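Local coordinates for protein KLLA0E08119p (PDB 3VA7) that probably carboxylates urea to urea-1-carboxylate with bicarbonate and ATP through its biotin cofactor, as the urea carboxylase part of a longer urea-degrading enzyme, at residues Glu269-Asn274 against Ser360-Glu365; His326-Met331 against Lys415-Gly420; Pro723-Asp728 against Gly1010-Pro1015. All blocks are in the same frame, centred on the assembly; numbering follows the deposited sequence.

In the fold
The three contacts lie on opposite sides of the centre of a monomeric, multidomain chain. Contacts 1 and 2 belong to the biotin carboxylase part, with centres about 9 Å apart, and meet in one antiparallel sheet where strands 362-372 and 412-420 are neighbours. Their segments alternate along the chain: strand 264-270, helix 326-333, strand 362-372, then strand 412-420, so together they tie four distant pieces into one core. Contact 3 opens later and joins the two halves of the carboxyltransferase beside the bound urea and biotin group. Its centre is about 63 Å from that of contact 2, a separation that fits two active regions served by a mobile biotin carrier.

Contact 1: residues Glu269-Asn274 against Ser360-Glu365; sequences ETPAPN and SGASIE
Thr270 and Ser363 face each other as an antiparallel hydrogen-bonded pair and grip one another twice. The Ser363 N-H reaches Thr270 O at 2.8 Å in a fairly straight bond, 166° at the hydrogen, while Thr270 N-H donates to Ser363 O at 3.0 Å along a more bent path. At the adjoining rung, Glu269 and Ile364 form a non-hydrogen-bonded pair; the CB atoms of Glu269 and Ile364 lie side by side at 4.0 Å, and Glu269 CA sends a C-H toward Ser363 O at 3.5 Å. Beyond Thr270 the ladder gives way to apolar contact, with Pro271 CD resting 3.8 Å from Ala362 CB. Proline suits this exit because it has no N-H to offer, and the cis peptide bond before it turns the chain out of the strand; a small alanine leaves room for its ring. These residues mark the end of strand 264-270 where it joins strand 362-372 in the antiparallel sheet of the biotin carboxylase part. Ahead of that strand, Gly361 takes a positive phi of 79°, which a residue with a side chain would adopt less readily. On one face of the sheet, Thr270 and Ser363 turn to helix 326-333, touching Val332, Ile328 and Met331. Their hydroxyls reach further strands: Thr270 OG1, anti to its own N (chi1 -158°), bonds Glu254 O, and Ser363 OG bonds Val418 O. The other face carries Ile364, whose branched apolar side chain packs on Ala426 and Leu430 of helix 423-435. Glu269 starts out on the same face, but its extended chain leads away from strand 362-372, and OE1 forms a salt bridge with Arg423 at the start of that helix.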
ATOM      1  N   GLU A 269      23.514 -27.696  -4.231  1.00 38.51           N
ATOM      2  CA  GLU A 269      24.612 -27.790  -3.264  1.00 38.95           C
ATOM      3  C   GLU A 269      25.947 -28.351  -3.842  1.00 39.23           C
ATOM      4  O   GLU A 269      25.983 -29.054  -4.858  1.00 38.43           O
ATOM      5  CB  GLU A 269      24.189 -28.667  -2.074  1.00 38.80           C
ATOM      6  CG  GLU A 269      24.120 -30.171  -2.384  1.00 36.95           C
ATOM      7  CD  GLU A 269      23.780 -30.982  -1.126  1.00 36.97           C
ATOM      8  OE1 GLU A 269      22.760 -31.779  -1.135  1.00 30.91           O
ATOM      9  OE2 GLU A 269      24.550 -30.793  -0.137  1.00 31.32           O
ATOM     10  N   THR A 270      27.022 -28.056  -3.128  1.00 39.43           N
ATOM     11  CA  THR A 270      28.347 -28.487  -3.464  1.00 40.18           C
ATOM     12  C   THR A 270      29.121 -28.600  -2.145  1.00 41.11           C
ATOM     13  O   THR A 270      28.888 -27.811  -1.204  1.00 40.45           O
ATOM     14  CB  THR A 270      29.027 -27.508  -4.502  1.00 39.54           C
ATOM     15  OG1 THR A 270      30.078 -28.181  -5.193  1.00 40.08           O
ATOM     16  CG2 THR A 270      29.616 -26.266  -3.856  1.00 40.79           C
ATOM     17  N   PRO A 271      30.000 -29.614  -2.039  1.00 42.47           N
ATOM     18  CA  PRO A 271      30.198 -30.763  -2.960  1.00 43.13           C
ATOM     19  C   PRO A 271      28.972 -31.611  -2.999  1.00 43.65           C
ATOM     20  O   PRO A 271      28.136 -31.489  -2.140  1.00 43.95           O
ATOM     21  CB  PRO A 271      31.325 -31.577  -2.302  1.00 42.98           C
ATOM     22  CG  PRO A 271      32.097 -30.584  -1.449  1.00 43.29           C
ATOM     23  CD  PRO A 271      31.048 -29.537  -0.999  1.00 42.85           C
ATOM     24  N   ALA A 272      28.850 -32.470  -3.994  1.00 45.09           N
ATOM     25  CA  ALA A 272      27.782 -33.447  -3.971  1.00 46.31           C
ATOM     26  C   ALA A 272      27.894 -34.314  -2.689  1.00 48.09           C
ATOM     27  O   ALA A 272      28.981 -34.765  -2.310  1.00 47.31           O
ATOM     28  CB  ALA A 272      27.841 -34.288  -5.195  1.00 45.50           C
ATOM     29  N   PRO A 273      26.764 -34.536  -1.999  1.00 50.10           N
ATOM     30  CA  PRO A 273      26.836 -35.452  -0.866  1.00 51.44           C
ATOM     31  C   PRO A 273      26.933 -36.911  -1.362  1.00 53.02           C
ATOM     32  O   PRO A 273      26.478 -37.202  -2.469  1.00 52.10           O
ATOM     33  CB  PRO A 273      25.492 -35.223  -0.184  1.00 51.30           C
ATOM     34  CG  PRO A 273      24.550 -34.956  -1.344  1.00 49.59           C
ATOM     35  CD  PRO A 273      25.379 -34.074  -2.245  1.00 49.94           C
ATOM     36  N   ASN A 274      27.515 -37.796  -0.539  1.00 55.56           N
ATOM     37  CA  ASN A 274      27.510 -39.267  -0.760  1.00 57.69           C
ATOM     38  C   ASN A 274      28.005 -39.659  -2.127  1.00 58.64           C
ATOM     39  O   ASN A 274      27.324 -40.382  -2.879  1.00 57.99           O
ATOM     40  CB  ASN A 274      26.120 -39.884  -0.558  1.00 58.00           C
ATOM     41  CG  ASN A 274      25.592 -39.707   0.864  1.00 60.07           C
ATOM     42  OD1 ASN A 274      26.328 -39.861   1.862  1.00 59.75           O
ATOM     43  ND2 ASN A 274      24.302 -39.360   0.961  1.00 62.90           N
ATOM     44  N   SER A 360      36.771 -25.692  -0.559  1.00 47.56           N
ATOM     45  CA  SER A 360      36.943 -25.268   0.802  1.00 46.37           C
ATOM     46  C   SER A 360      35.564 -25.087   1.378  1.00 45.33           C
ATOM     47  O   SER A 360      34.841 -24.155   1.032  1.00 44.54           O
ATOM     48  CB  SER A 360      37.703 -23.958   0.766  1.00 47.06           C
ATOM     49  OG  SER A 360      38.141 -23.596   2.042  1.00 49.80           O
ATOM     50  N   GLY A 361      35.190 -26.029   2.237  1.00 44.73           N
ATOM     51  CA  GLY A 361      33.875 -26.052   2.872  1.00 42.38           C
ATOM     52  C   GLY A 361      32.779 -26.586   1.988  1.00 41.55           C
ATOM     53  O   GLY A 361      33.035 -27.351   1.060  1.00 41.45           O
ATOM     54  N   ALA A 362      31.541 -26.185   2.283  1.00 40.45           N
ATOM     55  CA  ALA A 362      30.389 -26.603   1.492  1.00 40.23           C
ATOM     56  C   ALA A 362      29.457 -25.416   1.344  1.00 40.03           C
ATOM     57  O   ALA A 362      29.462 -24.518   2.187  1.00 41.02           O
ATOM     58  CB  ALA A 362      29.650 -27.791   2.131  1.00 39.78           C
ATOM     59  N   SER A 363      28.664 -25.410   0.274  1.00 38.57           N
ATOM     60  CA  SER A 363      27.893 -24.238  -0.028  1.00 37.51           C
ATOM     61  C   SER A 363      26.602 -24.632  -0.659  1.00 36.91           C
ATOM     62  O   SER A 363      26.555 -25.596  -1.409  1.00 36.97           O
ATOM     63  CB  SER A 363      28.673 -23.270  -0.924  1.00 37.77           C
ATOM     64  OG  SER A 363      27.846 -22.259  -1.431  1.00 35.97           O
ATOM     65  N   ILE A 364      25.542 -23.906  -0.295  1.00 36.18           N
ATOM     66  CA  ILE A 364      24.215 -24.188  -0.806  1.00 34.59           C
ATOM     67  C   ILE A 364      23.388 -22.948  -1.174  1.00 33.35           C
ATOM     68  O   ILE A 364      23.584 -21.855  -0.635  1.00 32.69           O
ATOM     69  CB  ILE A 364      23.425 -25.288   0.009  1.00 35.43           C
ATOM     70  CG1 ILE A 364      21.975 -24.902   0.090  1.00 35.44           C
ATOM     71  CG2 ILE A 364      24.068 -25.789   1.415  1.00 34.21           C
ATOM     72  CD1 ILE A 364      21.171 -25.735  -0.839  1.00 40.44           C
ATOM     73  N   GLU A 365      22.511 -23.135  -2.150  1.00 32.49           N
ATOM     74  CA  GLU A 365      21.778 -22.056  -2.796  1.00 32.68           C
ATOM     75  C   GLU A 365      20.296 -22.415  -2.792  1.00 32.81           C
ATOM     76  O   GLU A 365      19.947 -23.551  -3.079  1.00 33.54           O
ATOM     77  CB  GLU A 365      22.235 -21.865  -4.254  1.00 31.79           C
ATOM     78  CG  GLU A 365      21.347 -20.911  -5.010  1.00 33.24           C
ATOM     79  CD  GLU A 365      21.815 -20.611  -6.422  1.00 36.20           C
ATOM     80  OE1 GLU A 365      22.444 -19.548  -6.617  1.00 36.98           O
ATOM     81  OE2 GLU A 365      21.533 -21.410  -7.340  1.00 34.37           O
TER

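Contact 2: residues His326-Met331 against Lys415-Gly420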
ATOM      1  N   HIS A 326      25.699 -21.354 -10.499  1.00 28.34           N
ATOM      2  CA  HIS A 326      27.165 -21.179 -10.492  1.00 27.63           C
ATOM      3  C   HIS A 326      27.723 -20.567  -9.200  1.00 27.40           C
ATOM      4  O   HIS A 326      28.896 -20.807  -8.860  1.00 28.32           O
ATOM      5  CB  HIS A 326      27.659 -20.344 -11.707  1.00 27.36           C
ATOM      6  CG  HIS A 326      27.458 -18.864 -11.541  1.00 25.72           C
ATOM      7  ND1 HIS A 326      26.240 -18.252 -11.763  1.00 25.61           N
ATOM      8  CD2 HIS A 326      28.307 -17.882 -11.149  1.00 25.64           C
ATOM      9  CE1 HIS A 326      26.348 -16.955 -11.509  1.00 26.30           C
ATOM     10  NE2 HIS A 326      27.589 -16.703 -11.133  1.00 27.17           N
ATOM     11  N   PRO A 327      26.932 -19.752  -8.488  1.00 27.31           N
ATOM     12  CA  PRO A 327      27.552 -19.176  -7.269  1.00 27.89           C
ATOM     13  C   PRO A 327      27.976 -20.147  -6.185  1.00 28.22           C
ATOM     14  O   PRO A 327      28.893 -19.827  -5.448  1.00 29.05           O
ATOM     15  CB  PRO A 327      26.475 -18.250  -6.716  1.00 28.86           C
ATOM     16  CG  PRO A 327      25.568 -17.883  -7.935  1.00 26.51           C
ATOM     17  CD  PRO A 327      25.608 -19.157  -8.776  1.00 27.69           C
ATOM     18  N   ILE A 328      27.405 -21.340  -6.085  1.00 28.63           N
ATOM     19  CA  ILE A 328      27.888 -22.209  -4.992  1.00 29.77           C
ATOM     20  C   ILE A 328      29.339 -22.658  -5.218  1.00 31.42           C
ATOM     21  O   ILE A 328      30.183 -22.686  -4.275  1.00 32.05           O
ATOM     22  CB  ILE A 328      26.953 -23.382  -4.665  1.00 29.39           C
ATOM     23  CG1 ILE A 328      26.754 -24.302  -5.860  1.00 30.00           C
ATOM     24  CG2 ILE A 328      25.612 -22.860  -4.177  1.00 29.13           C
ATOM     25  CD1 ILE A 328      26.024 -25.541  -5.511  1.00 29.93           C
ATOM     26  N   THR A 329      29.632 -22.962  -6.490  1.00 31.98           N
ATOM     27  CA  THR A 329      30.984 -23.244  -6.962  1.00 31.76           C
ATOM     28  C   THR A 329      31.940 -22.094  -6.599  1.00 31.28           C
ATOM     29  O   THR A 329      33.088 -22.320  -6.116  1.00 31.30           O
ATOM     30  CB  THR A 329      30.952 -23.520  -8.504  1.00 32.06           C
ATOM     31  OG1 THR A 329      30.096 -24.647  -8.764  1.00 33.86           O
ATOM     32  CG2 THR A 329      32.305 -23.829  -9.041  1.00 30.71           C
ATOM     33  N   GLU A 330      31.477 -20.864  -6.810  1.00 31.10           N
ATOM     34  CA  GLU A 330      32.310 -19.674  -6.476  1.00 31.58           C
ATOM     35  C   GLU A 330      32.599 -19.565  -4.951  1.00 31.67           C
ATOM     36  O   GLU A 330      33.617 -19.026  -4.537  1.00 30.12           O
ATOM     37  CB  GLU A 330      31.688 -18.371  -7.013  1.00 31.18           C
ATOM     38  CG  GLU A 330      31.645 -18.281  -8.532  1.00 30.77           C
ATOM     39  CD  GLU A 330      31.124 -16.941  -9.073  1.00 33.33           C
ATOM     40  OE1 GLU A 330      30.543 -16.147  -8.277  1.00 33.22           O
ATOM     41  OE2 GLU A 330      31.310 -16.664 -10.300  1.00 33.59           O
ATOM     42  N   MET A 331      31.709 -20.111  -4.130  1.00 31.97           N
ATOM     43  CA  MET A 331      31.877 -19.930  -2.720  1.00 33.30           C
ATOM     44  C   MET A 331      32.988 -20.884  -2.361  1.00 32.72           C
ATOM     45  O   MET A 331      33.930 -20.497  -1.641  1.00 33.45           O
ATOM     46  CB  MET A 331      30.596 -20.260  -1.915  1.00 34.36           C
ATOM     47  CG  MET A 331      29.464 -19.264  -2.036  1.00 39.14           C
ATOM     48  SD  MET A 331      29.693 -17.805  -0.985  1.00 52.06           S
ATOM     49  CE  MET A 331      30.397 -16.788  -2.303  1.00 45.57           C
ATOM     50  N   LYS A 415      18.667 -15.208  -5.213  1.00 30.72           N
ATOM     51  CA  LYS A 415      19.281 -16.484  -4.984  1.00 30.26           C
ATOM     52  C   LYS A 415      20.049 -16.260  -3.703  1.00 30.42           C
ATOM     53  O   LYS A 415      20.839 -15.296  -3.585  1.00 31.09           O
ATOM     54  CB  LYS A 415      20.196 -16.868  -6.119  1.00 29.63           C
ATOM     55  CG  LYS A 415      19.454 -17.175  -7.361  1.00 31.01           C
ATOM     56  CD  LYS A 415      20.389 -17.730  -8.426  1.00 35.28           C
ATOM     57  CE  LYS A 415      21.312 -16.657  -8.973  1.00 32.96           C
ATOM     58  NZ  LYS A 415      22.445 -17.197  -9.724  1.00 33.34           N
ATOM     59  N   ILE A 416      19.757 -17.120  -2.733  1.00 29.95           N
ATOM     60  CA  ILE A 416      20.274 -17.003  -1.396  1.00 30.62           C
ATOM     61  C   ILE A 416      21.339 -18.067  -1.213  1.00 30.49           C
ATOM     62  O   ILE A 416      21.035 -19.255  -1.245  1.00 30.71           O
ATOM     63  CB  ILE A 416      19.124 -17.131  -0.382  1.00 30.47           C
ATOM     64  CG1 ILE A 416      18.202 -15.928  -0.564  1.00 31.63           C
ATOM     65  CG2 ILE A 416      19.641 -17.130   1.051  1.00 30.56           C
ATOM     66  CD1 ILE A 416      16.761 -16.256  -0.465  1.00 34.67           C
ATOM     67  N   ILE A 417      22.572 -17.611  -1.065  1.00 29.74           N
ATOM     68  CA  ILE A 417      23.751 -18.471  -1.036  1.00 30.23           C
ATOM     69  C   ILE A 417      24.616 -18.394   0.271  1.00 30.74           C
ATOM     70  O   ILE A 417      25.142 -17.330   0.686  1.00 29.49           O
ATOM     71  CB  ILE A 417      24.621 -18.185  -2.254  1.00 30.13           C
ATOM     72  CG1 ILE A 417      23.722 -18.208  -3.496  1.00 31.61           C
ATOM     73  CG2 ILE A 417      25.802 -19.150  -2.370  1.00 27.64           C
ATOM     74  CD1 ILE A 417      24.020 -17.033  -4.429  1.00 29.38           C
ATOM     75  N   VAL A 418      24.818 -19.574   0.830  1.00 30.87           N
ATOM     76  CA  VAL A 418      25.419 -19.751   2.127  1.00 32.91           C
ATOM     77  C   VAL A 418      26.702 -20.645   2.020  1.00 34.01           C
ATOM     78  O   VAL A 418      26.764 -21.541   1.168  1.00 34.64           O
ATOM     79  CB  VAL A 418      24.301 -20.355   2.984  1.00 32.68           C
ATOM     80  CG1 VAL A 418      24.647 -21.687   3.558  1.00 32.11           C
ATOM     81  CG2 VAL A 418      23.807 -19.345   3.962  1.00 33.61           C
ATOM     82  N   HIS A 419      27.721 -20.367   2.832  1.00 34.75           N
ATOM     83  CA  HIS A 419      29.050 -21.038   2.744  1.00 35.87           C
ATOM     84  C   HIS A 419      29.375 -21.494   4.134  1.00 37.63           C
ATOM     85  O   HIS A 419      29.587 -20.653   5.035  1.00 38.23           O
ATOM     86  CB  HIS A 419      30.176 -20.076   2.338  1.00 34.56           C
ATOM     87  CG  HIS A 419      31.472 -20.769   2.017  1.00 36.11           C
ATOM     88  ND1 HIS A 419      32.695 -20.108   1.964  1.00 35.35           N
ATOM     89  CD2 HIS A 419      31.731 -22.074   1.727  1.00 31.93           C
ATOM     90  CE1 HIS A 419      33.640 -20.979   1.644  1.00 32.46           C
ATOM     91  NE2 HIS A 419      33.081 -22.177   1.505  1.00 30.24           N
ATOM     92  N   GLY A 420      29.388 -22.805   4.328  1.00 38.64           N
ATOM     93  CA  GLY A 420      29.713 -23.369   5.631  1.00 40.69           C
ATOM     94  C   GLY A 420      30.946 -24.255   5.601  1.00 41.94           C
ATOM     95  O   GLY A 420      31.448 -24.619   4.515  1.00 42.12           O
TER
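Lys415 sends its ammonium group to the ring of Pro327, with NZ 3.7 Å from Pro327 CG, and the two side chains cross at about a right angle. A bend at chi3 of the lysine brings NZ there, where it hydrogen-bonds to Val324 O; the imidazole of His326 lies obliquely to the same nitrogen. His326 itself is tied outward, through ND1 to Gln323 O and through NE2 to Arg45. Next in line, Ile417 fills the middle, and its branches part, CD1 to Pro327 and CG2 to Ile328 and, one turn on, Met331. CD1 lies against Pro327 CB at 3.6 Å. Chi1 of -49° sets CG1 beside the backbone N and leaves CG2 anti to it, where that methyl meets Met331 CG at 3.7 Å and Ile328 CG2 at 4.1 Å. A beta-branched residue thus serves the strand and the helix surface at once. Val418 turns to the other side of the sheet, toward Leu430 and Ala433 of helix 423-435. His419 returns to the near side and lays the face of its ring under Met331: Met331 CB stands 4.3 Å from the centroid of the His419 ring, 19° off its normal, in a CH-pi contact. The sulfur approaches that ring obliquely, and Met331 O sits over the same face, 3.3 Å from His419 CE1. Axes of helix 326-331 and strand 415-420 run 8.7 Å apart at only 26°, the near alignment of a helix laid along a sheet strand, here in the biotin carboxylase part. Because proline, isoleucine and methionine meet across the middle, the helix is held there by shape and dispersion, while the polar ends of Lys415 and His419 find carbonyls outside the two segments, Val324 O and Ser360 O.

Contact 3: residues Pro723-Asp728 against Gly1010-Pro1015; sequences PSNAHD and GTKYNP
Lys1012 and Asn725 lie flank to flank with their side chains pointing opposite ways, the lysine's aliphatic chain running alongside the asparagine so that Lys1012 CD lies 3.8 Å from Asn725 CG. Bent at chi2 (133°) and extended thereafter, the lysine carries its ammonium group on to Asp728, which reaches in from the far side. There Lys1012 NZ makes a salt bridge to Asp728 OD2 at 2.9 Å, meeting the oxygen on its syn side but 29° out of the carboxylate plane. A lysine suits the place because its nitrogen can also bond Ala719 O and Gly755 O, the latter in the biotin pocket. This linkage joins subdomains A and B of the carboxyltransferase to subdomains C and D beside the site where urea and biotin bind. A methionine in place of Lys1012 would probably leave Asp728 OD2 without its charged mate and strip those two carbonyls of a donor. Asp728 OD1 bonds the hydroxyl of Tyr1044, which lines the urea pocket, and the Asp728 side chain itself lies about 5 Å from the bound urea. Behind the lysine, Thr1011 OG1 donates to Lys1012 O at 3.0 Å, using an in-plane lone pair of the carbonyl oxygen.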
ATOM      1  N   PRO A 723     -21.678  28.683   4.720  1.00 35.70           N
ATOM      2  CA  PRO A 723     -21.463  29.019   6.107  1.00 35.59           C
ATOM      3  C   PRO A 723     -20.919  27.913   6.966  1.00 35.48           C
ATOM      4  O   PRO A 723     -20.508  28.238   8.067  1.00 37.73           O
ATOM      5  CB  PRO A 723     -22.855  29.405   6.602  1.00 35.86           C
ATOM      6  CG  PRO A 723     -23.585  29.767   5.384  1.00 36.05           C
ATOM      7  CD  PRO A 723     -23.093  28.828   4.360  1.00 35.41           C
ATOM      8  N   SER A 724     -20.896  26.652   6.518  1.00 34.55           N
ATOM      9  CA  SER A 724     -20.225  25.542   7.268  1.00 33.44           C
ATOM     10  C   SER A 724     -18.716  25.507   7.071  1.00 33.22           C
ATOM     11  O   SER A 724     -18.019  24.731   7.756  1.00 34.20           O
ATOM     12  CB  SER A 724     -20.710  24.165   6.826  1.00 33.44           C
ATOM     13  OG  SER A 724     -20.166  23.833   5.557  1.00 32.00           O
ATOM     14  N   ASN A 725     -18.231  26.268   6.086  1.00 31.66           N
ATOM     15  CA  ASN A 725     -16.814  26.316   5.732  1.00 29.83           C
ATOM     16  C   ASN A 725     -16.026  27.034   6.831  1.00 29.30           C
ATOM     17  O   ASN A 725     -16.447  28.079   7.318  1.00 28.93           O
ATOM     18  CB  ASN A 725     -16.632  27.052   4.391  1.00 29.24           C
ATOM     19  CG  ASN A 725     -17.169  26.277   3.191  1.00 31.09           C
ATOM     20  OD1 ASN A 725     -17.993  25.345   3.307  1.00 35.06           O
ATOM     21  ND2 ASN A 725     -16.708  26.669   2.015  1.00 30.34           N
ATOM     22  N   ALA A 726     -14.848  26.501   7.154  1.00 28.86           N
ATOM     23  CA  ALA A 726     -14.093  26.881   8.329  1.00 28.14           C
ATOM     24  C   ALA A 726     -12.655  26.912   7.936  1.00 27.92           C
ATOM     25  O   ALA A 726     -12.229  26.138   7.067  1.00 26.81           O
ATOM     26  CB  ALA A 726     -14.301  25.831   9.440  1.00 27.58           C
ATOM     27  N   HIS A 727     -11.887  27.808   8.563  1.00 27.43           N
ATOM     28  CA  HIS A 727     -10.447  27.751   8.377  1.00 26.63           C
ATOM     29  C   HIS A 727      -9.978  26.360   8.837  1.00 26.57           C
ATOM     30  O   HIS A 727     -10.151  25.946   9.983  1.00 26.04           O
ATOM     31  CB  HIS A 727      -9.741  28.888   9.107  1.00 26.11           C
ATOM     32  CG  HIS A 727     -10.003  30.239   8.514  1.00 27.97           C
ATOM     33  ND1 HIS A 727      -9.211  30.790   7.521  1.00 25.48           N
ATOM     34  CD2 HIS A 727     -10.975  31.150   8.770  1.00 27.66           C
ATOM     35  CE1 HIS A 727      -9.671  31.990   7.223  1.00 25.07           C
ATOM     36  NE2 HIS A 727     -10.747  32.226   7.952  1.00 26.45           N
ATOM     37  N   ASP A 728      -9.423  25.626   7.903  1.00 26.74           N
ATOM     38  CA  ASP A 728      -9.102  24.210   8.105  1.00 26.69           C
ATOM     39  C   ASP A 728      -8.371  23.993   9.432  1.00 26.68           C
ATOM     40  O   ASP A 728      -7.456  24.778   9.782  1.00 26.15           O
ATOM     41  CB  ASP A 728      -8.341  23.652   6.877  1.00 26.23           C
ATOM     42  CG  ASP A 728      -9.111  23.870   5.554  1.00 26.96           C
ATOM     43  OD1 ASP A 728      -9.160  22.925   4.738  1.00 24.99           O
ATOM     44  OD2 ASP A 728      -9.705  24.979   5.352  1.00 27.33           O
ATOM     45  N   GLY A1010     -14.147  31.600  -2.909  1.00 26.03           N
ATOM     46  CA  GLY A1010     -14.436  30.254  -3.388  1.00 24.22           C
ATOM     47  C   GLY A1010     -15.395  29.602  -2.446  1.00 24.80           C
ATOM     48  O   GLY A1010     -16.125  30.299  -1.729  1.00 25.94           O
ATOM     49  N   THR A1011     -15.407  28.281  -2.421  1.00 23.88           N
ATOM     50  CA  THR A1011     -16.223  27.554  -1.487  1.00 25.20           C
ATOM     51  C   THR A1011     -15.806  26.095  -1.609  1.00 25.74           C
ATOM     52  O   THR A1011     -15.188  25.694  -2.597  1.00 26.26           O
ATOM     53  CB  THR A1011     -17.753  27.642  -1.780  1.00 26.00           C
ATOM     54  OG1 THR A1011     -18.465  26.941  -0.757  1.00 28.93           O
ATOM     55  CG2 THR A1011     -18.143  26.941  -3.119  1.00 25.97           C
ATOM     56  N   LYS A1012     -16.150  25.309  -0.609  1.00 25.92           N
ATOM     57  CA  LYS A1012     -15.873  23.903  -0.622  1.00 26.83           C
ATOM     58  C   LYS A1012     -17.168  23.262  -1.048  1.00 28.06           C
ATOM     59  O   LYS A1012     -18.229  23.908  -0.975  1.00 29.43           O
ATOM     60  CB  LYS A1012     -15.426  23.489   0.765  1.00 26.66           C
ATOM     61  CG  LYS A1012     -13.972  23.989   1.073  1.00 24.65           C
ATOM     62  CD  LYS A1012     -13.873  24.642   2.437  1.00 24.24           C
ATOM     63  CE  LYS A1012     -12.446  24.860   2.829  1.00 24.95           C
ATOM     64  NZ  LYS A1012     -12.352  25.467   4.155  1.00 26.63           N
ATOM     65  N   TYR A1013     -17.119  22.038  -1.550  1.00 27.84           N
ATOM     66  CA  TYR A1013     -18.330  21.456  -2.086  1.00 27.97           C
ATOM     67  C   TYR A1013     -19.447  21.300  -1.028  1.00 28.72           C
ATOM     68  O   TYR A1013     -19.186  21.199   0.191  1.00 28.65           O
ATOM     69  CB  TYR A1013     -18.016  20.098  -2.711  1.00 28.18           C
ATOM     70  CG  TYR A1013     -17.430  20.092  -4.137  1.00 28.11           C
ATOM     71  CD1 TYR A1013     -16.532  21.101  -4.592  1.00 25.78           C
ATOM     72  CD2 TYR A1013     -17.735  19.045  -5.018  1.00 29.28           C
ATOM     73  CE1 TYR A1013     -16.000  21.069  -5.880  1.00 25.78           C
ATOM     74  CE2 TYR A1013     -17.178  18.994  -6.335  1.00 27.51           C
ATOM     75  CZ  TYR A1013     -16.332  19.987  -6.743  1.00 27.66           C
ATOM     76  OH  TYR A1013     -15.809  19.903  -8.001  1.00 28.43           O
ATOM     77  N   ASN A1014     -20.696  21.311  -1.503  1.00 28.36           N
ATOM     78  CA  ASN A1014     -21.847  21.074  -0.681  1.00 27.23           C
ATOM     79  C   ASN A1014     -22.798  20.117  -1.376  1.00 27.52           C
ATOM     80  O   ASN A1014     -23.592  20.535  -2.222  1.00 27.37           O
ATOM     81  CB  ASN A1014     -22.511  22.412  -0.360  1.00 26.90           C
ATOM     82  CG  ASN A1014     -23.941  22.263   0.171  1.00 28.58           C
ATOM     83  OD1 ASN A1014     -24.819  23.094  -0.146  1.00 37.55           O
ATOM     84  ND2 ASN A1014     -24.204  21.206   0.925  1.00 22.95           N
ATOM     85  N   PRO A1015     -22.752  18.824  -1.028  1.00 27.74           N
ATOM     86  CA  PRO A1015     -21.893  18.143  -0.068  1.00 28.35           C
ATOM     87  C   PRO A1015     -20.596  17.769  -0.753  1.00 28.46           C
ATOM     88  O   PRO A1015     -20.482  17.920  -1.972  1.00 30.11           O
ATOM     89  CB  PRO A1015     -22.673  16.831   0.236  1.00 28.04           C
ATOM     90  CG  PRO A1015     -23.315  16.495  -0.996  1.00 26.70           C
ATOM     91  CD  PRO A1015     -23.644  17.858  -1.697  1.00 27.75           C
TER